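Local coordinates for filamentous hemagglutinin (Bordetella pertussis, PDB 1RWR), which probably serves as an adhesin, its secretion domain directing the protein through the two-partner (type V) secretion pathway to the outside of the cell, at residues V268-L273 with L286-G290; L138-Q142 with I203-A207. One frame throughout, in Å; residues are numbered along the deposited sequence.

Interaction 1: V268-L273 with L286-G290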
loop_
_atom_site.group_PDB
_atom_site.type_symbol
_atom_site.label_atom_id
_atom_site.label_comp_id
_atom_site.label_asym_id
_atom_site.label_seq_id
_atom_site.Cartn_x
_atom_site.Cartn_y
_atom_site.Cartn_z
ATOM N N VAL A 268 14.798 16.631 -2.803
ATOM C CA VAL A 268 13.555 17.262 -2.398
ATOM C C VAL A 268 13.562 18.682 -2.934
ATOM O O VAL A 268 14.536 19.392 -2.726
ATOM C CB VAL A 268 13.454 17.301 -0.874
ATOM C CG1 VAL A 268 12.170 17.979 -0.405
ATOM C CG2 VAL A 268 13.597 15.886 -0.299
ATOM N N GLN A 269 12.463 19.124 -3.556
ATOM C CA GLN A 269 12.450 20.471 -4.177
ATOM C C GLN A 269 12.348 21.603 -3.157
ATOM O O GLN A 269 13.082 22.604 -3.242
ATOM C CB GLN A 269 11.323 20.618 -5.206
ATOM C CG GLN A 269 11.295 19.486 -6.231
ATOM C CD GLN A 269 12.615 19.325 -6.977
ATOM O OE1 GLN A 269 13.336 20.295 -7.164
ATOM N NE2 GLN A 269 12.942 18.091 -7.387
ATOM N N ARG A 270 11.451 21.427 -2.199
ATOM C CA ARG A 270 11.097 22.496 -1.237
ATOM C C ARG A 270 10.743 21.841 0.083
ATOM O O ARG A 270 9.591 21.822 0.490
ATOM C CB ARG A 270 9.884 23.305 -1.736
ATOM C CG ARG A 270 10.134 24.223 -2.930
ATOM C CD ARG A 270 10.811 25.559 -2.578
ATOM N NE ARG A 270 10.983 26.360 -3.803
ATOM C CZ ARG A 270 12.112 26.457 -4.479
ATOM N NH2 ARG A 270 12.187 27.192 -5.578
ATOM N N GLY A 271 11.746 21.306 0.739
ATOM C CA GLY A 271 11.564 20.691 2.042
ATOM C C GLY A 271 12.744 19.880 2.517
ATOM O O GLY A 271 13.763 19.831 1.838
ATOM N N PRO A 272 12.607 19.233 3.681
ATOM C CA PRO A 272 13.717 18.522 4.295
ATOM C C PRO A 272 13.943 17.118 3.760
ATOM O O PRO A 272 13.001 16.392 3.424
ATOM C CB PRO A 272 13.303 18.432 5.760
ATOM C CG PRO A 272 11.845 18.314 5.684
ATOM C CD PRO A 272 11.411 19.203 4.538
ATOM N N LEU A 273 15.212 16.745 3.728
ATOM C CA LEU A 273 15.657 15.388 3.478
ATOM C C LEU A 273 16.280 14.908 4.797
ATOM O O LEU A 273 17.289 15.441 5.255
ATOM C CB LEU A 273 16.642 15.392 2.299
ATOM C CG LEU A 273 16.735 14.175 1.391
ATOM C CD1 LEU A 273 17.437 14.480 0.098
ATOM C CD2 LEU A 273 17.489 13.115 2.177
ATOM N N LEU A 286 22.645 13.717 -2.532
ATOM C CA LEU A 286 21.451 14.317 -1.952
ATOM C C LEU A 286 21.338 15.787 -2.387
ATOM O O LEU A 286 22.348 16.503 -2.483
ATOM C CB LEU A 286 21.493 14.242 -0.435
ATOM C CG LEU A 286 21.681 12.849 0.163
ATOM C CD1 LEU A 286 21.791 12.938 1.661
ATOM C CD2 LEU A 286 20.499 11.949 -0.223
ATOM N N ALA A 287 20.116 16.253 -2.635
ATOM C CA ALA A 287 19.919 17.667 -2.938
ATOM C C ALA A 287 18.588 18.115 -2.425
ATOM O O ALA A 287 17.649 17.333 -2.388
ATOM C CB ALA A 287 20.037 17.934 -4.390
ATOM N N SER A 288 18.536 19.364 -1.957
ATOM C CA SER A 288 17.311 20.008 -1.521
ATOM C C SER A 288 17.318 21.411 -2.142
ATOM O O SER A 288 18.342 22.122 -2.083
ATOM C CB SER A 288 17.225 20.066 -0.001
ATOM O OG SER A 288 16.072 20.777 0.456
ATOM N N GLY A 289 16.221 21.817 -2.770
ATOM C CA GLY A 289 16.212 23.083 -3.499
ATOM C C GLY A 289 16.228 24.311 -2.606
ATOM O O GLY A 289 16.372 25.481 -3.099
ATOM N N GLY A 290 15.998 24.052 -1.321
ATOM C CA GLY A 290 15.992 25.031 -0.246
ATOM C C GLY A 290 16.551 24.311 0.969
ATOM O O GLY A 290 16.030 24.327 2.078
#
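Val-268 and Ser-288 face each other as a parallel bridge, a worked example of how successive coils of a right-handed parallel beta-helix stack where one strand ends and the chain turns toward the next. The backbone bonds come first. Val-268 N donates to Ala-287 O at 3.0 Å, and Val-268 O in turn receives Gly-289 N at 3.0 Å; the two bonds of Val-268 thus straddle Ser-288. The same carbonyl draws a CA-H...O contact from Ser-288 CA at 3.1 Å. One residue on, Gly-289 CA lies 3.2 Å from Gln-269 O, a close approach made where the partner has no side chain.

Apolar packing is concentrated at the other end. Leu-286 touches with one branch, CD2, which sits against both methyls of Leu-273, 4.0 Å from CD1 and from CD2. Holding CG of Leu-286 beside its own backbone N (chi1 -55°) helps to bring that branch to this neighbour. Ala-266 and Val-293, on strands 261-268 and 292-296, also touch both leucines.

The polar side-chain contact is made with the turn that follows Val-268. Ser-288 projects from the same face of the sheet as Val-268, and with OG opposite its backbone N (chi1 176°) the hydroxyl extends into the curve of the turn. There it takes a bond from Ala-292 N and gives its own proton to the turn: Ser-288 OG donates to Gly-271 O at 2.9 Å, standing 19° off that carbonyl's plane.

Interaction 2: L138-Q142 with I203-A207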
loop_
_atom_site.group_PDB
_atom_site.type_symbol
_atom_site.label_atom_id
_atom_site.label_comp_id
_atom_site.label_asym_id
_atom_site.label_seq_id
_atom_site.Cartn_x
_atom_site.Cartn_y
_atom_site.Cartn_z
ATOM N N LEU A 138 -3.495 -2.583 11.910
ATOM C CA LEU A 138 -2.898 -3.614 11.079
ATOM C C LEU A 138 -1.725 -4.175 11.833
ATOM O O LEU A 138 -0.746 -3.464 12.047
ATOM C CB LEU A 138 -2.407 -2.990 9.764
ATOM C CG LEU A 138 -3.527 -2.378 8.916
ATOM C CD1 LEU A 138 -2.977 -1.572 7.772
ATOM C CD2 LEU A 138 -4.513 -3.451 8.423
ATOM N N ASP A 139 -1.784 -5.436 12.224
ATOM C CA ASP A 139 -0.704 -6.027 13.008
ATOM C C ASP A 139 0.170 -6.838 12.079
ATOM O O ASP A 139 -0.164 -7.949 11.683
ATOM C CB ASP A 139 -1.247 -6.908 14.113
ATOM C CG ASP A 139 -1.835 -6.102 15.208
ATOM O OD1 ASP A 139 -1.262 -5.033 15.517
ATOM O OD2 ASP A 139 -2.880 -6.472 15.773
ATOM N N VAL A 140 1.292 -6.240 11.760
ATOM C CA VAL A 140 2.266 -6.866 10.882
ATOM C C VAL A 140 3.227 -7.733 11.673
ATOM O O VAL A 140 4.025 -7.224 12.463
ATOM C CB VAL A 140 3.082 -5.795 10.101
ATOM C CG1 VAL A 140 4.030 -6.504 9.178
ATOM C CG2 VAL A 140 2.143 -4.876 9.332
ATOM N N GLN A 141 3.178 -9.032 11.429
ATOM C CA GLN A 141 4.131 -9.966 12.009
ATOM C C GLN A 141 4.855 -10.802 10.969
ATOM O O GLN A 141 5.854 -11.425 11.290
ATOM C CB GLN A 141 3.438 -10.868 13.010
ATOM C CG GLN A 141 2.922 -10.043 14.189
ATOM C CD GLN A 141 2.196 -10.877 15.155
ATOM O OE1 GLN A 141 1.075 -11.298 14.885
ATOM N NE2 GLN A 141 2.835 -11.180 16.263
ATOM N N GLN A 142 4.355 -10.828 9.744
ATOM C CA GLN A 142 4.974 -11.604 8.680
ATOM C C GLN A 142 4.592 -11.049 7.336
ATOM O O GLN A 142 3.721 -10.209 7.261
ATOM C CB GLN A 142 4.545 -13.061 8.745
ATOM C CG GLN A 142 3.049 -13.288 8.542
ATOM C CD GLN A 142 2.666 -14.734 8.728
ATOM O OE1 GLN A 142 2.075 -15.102 9.732
ATOM N NE2 GLN A 142 3.046 -15.559 7.794
ATOM N N ILE A 203 5.761 -3.940 17.497
ATOM C CA ILE A 203 5.111 -5.002 18.266
ATOM C C ILE A 203 6.008 -6.257 18.263
ATOM O O ILE A 203 6.943 -6.399 17.459
ATOM C CB ILE A 203 3.692 -5.321 17.723
ATOM C CG1 ILE A 203 3.726 -5.873 16.288
ATOM C CG2 ILE A 203 2.762 -4.111 17.853
ATOM C CD1 ILE A 203 2.384 -6.320 15.782
ATOM N N ALA A 204 5.742 -7.153 19.192
ATOM C CA ALA A 204 6.420 -8.444 19.239
ATOM C C ALA A 204 5.939 -9.397 18.135
ATOM O O ALA A 204 4.773 -9.480 17.798
ATOM C CB ALA A 204 6.190 -9.078 20.624
ATOM N N ALA A 205 6.851 -10.169 17.606
ATOM C CA ALA A 205 6.484 -11.189 16.645
ATOM C C ALA A 205 7.126 -12.479 17.036
ATOM O O ALA A 205 8.119 -12.499 17.773
ATOM C CB ALA A 205 6.945 -10.787 15.271
ATOM N N GLY A 206 6.618 -13.540 16.438
ATOM C CA GLY A 206 7.054 -14.890 16.729
ATOM C C GLY A 206 8.366 -15.254 16.120
ATOM O O GLY A 206 9.021 -16.187 16.557
ATOM N N ALA A 207 8.748 -14.525 15.085
ATOM C CA ALA A 207 10.030 -14.702 14.460
ATOM C C ALA A 207 10.547 -13.367 13.964
ATOM O O ALA A 207 9.815 -12.384 13.898
ATOM C CB ALA A 207 9.891 -15.660 13.289
HETATM O O HOH W 1 6.579 -13.489 12.772
#
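Ala-204 O and Ala-205 CA both meet the carboxamide of Gln-141 at its NE2 edge, the first displaced to one side of the amide plane and the second, 3.7 Å from Gln-141 NE2, to the other. Gln-141 NE2 donates to Ala-204 O at 3.0 Å, reaching a lone pair in the carbonyl plane, although the bond is bent (140° at the hydrogen) and the acceptor stands 25° out of the amide plane. An extended chain beyond CG (chi2 178°) carries the amide this far. The second flat group, the carboxylate of Asp-139, receives Ile-203 CD1 obliquely from one side of its plane, 3.9 Å from Asp-139 OD1; that oxygen is paired with Arg-192 in a salt bridge. Here strand 135-140, part of a four-stranded antiparallel sheet, and the residues just after it meet the loop that leaves the sheet's edge strand 199-202. Ile-203 lies crosswise to both side chains: its CD1 also touches Gln-141 CG at 4.1 Å and Val-140 O at 3.8 Å. Beyond it, the CB atoms of Gln-141 and Ala-205 are 4.2 Å apart. Gln-141 O accepts a hydrogen bond from Arg-165 and another, at 2.6 Å, from a water that is in turn weakly bonded to Ala-207 N.

In the fold
Along the chain both segments of interaction 2 precede those of interaction 1, and the two lie well apart: their centres are 34 Å from each other and their nearest atoms about 24 Å. They illustrate two levels of one elongated beta-helical fold. Interaction 1, near the C-terminal end, joins a strand pair of one parallel sheet, 261-268 with 285-288, to the start of strand 272-277 in the ten-stranded parallel sheet. Interaction 2 belongs to a separate antiparallel sheet, which packs through Leu-138 and Val-140 against strand 119-125, another member of the ten-stranded sheet. In the one, coil follows coil; in the other, an added sheet lies against the helix.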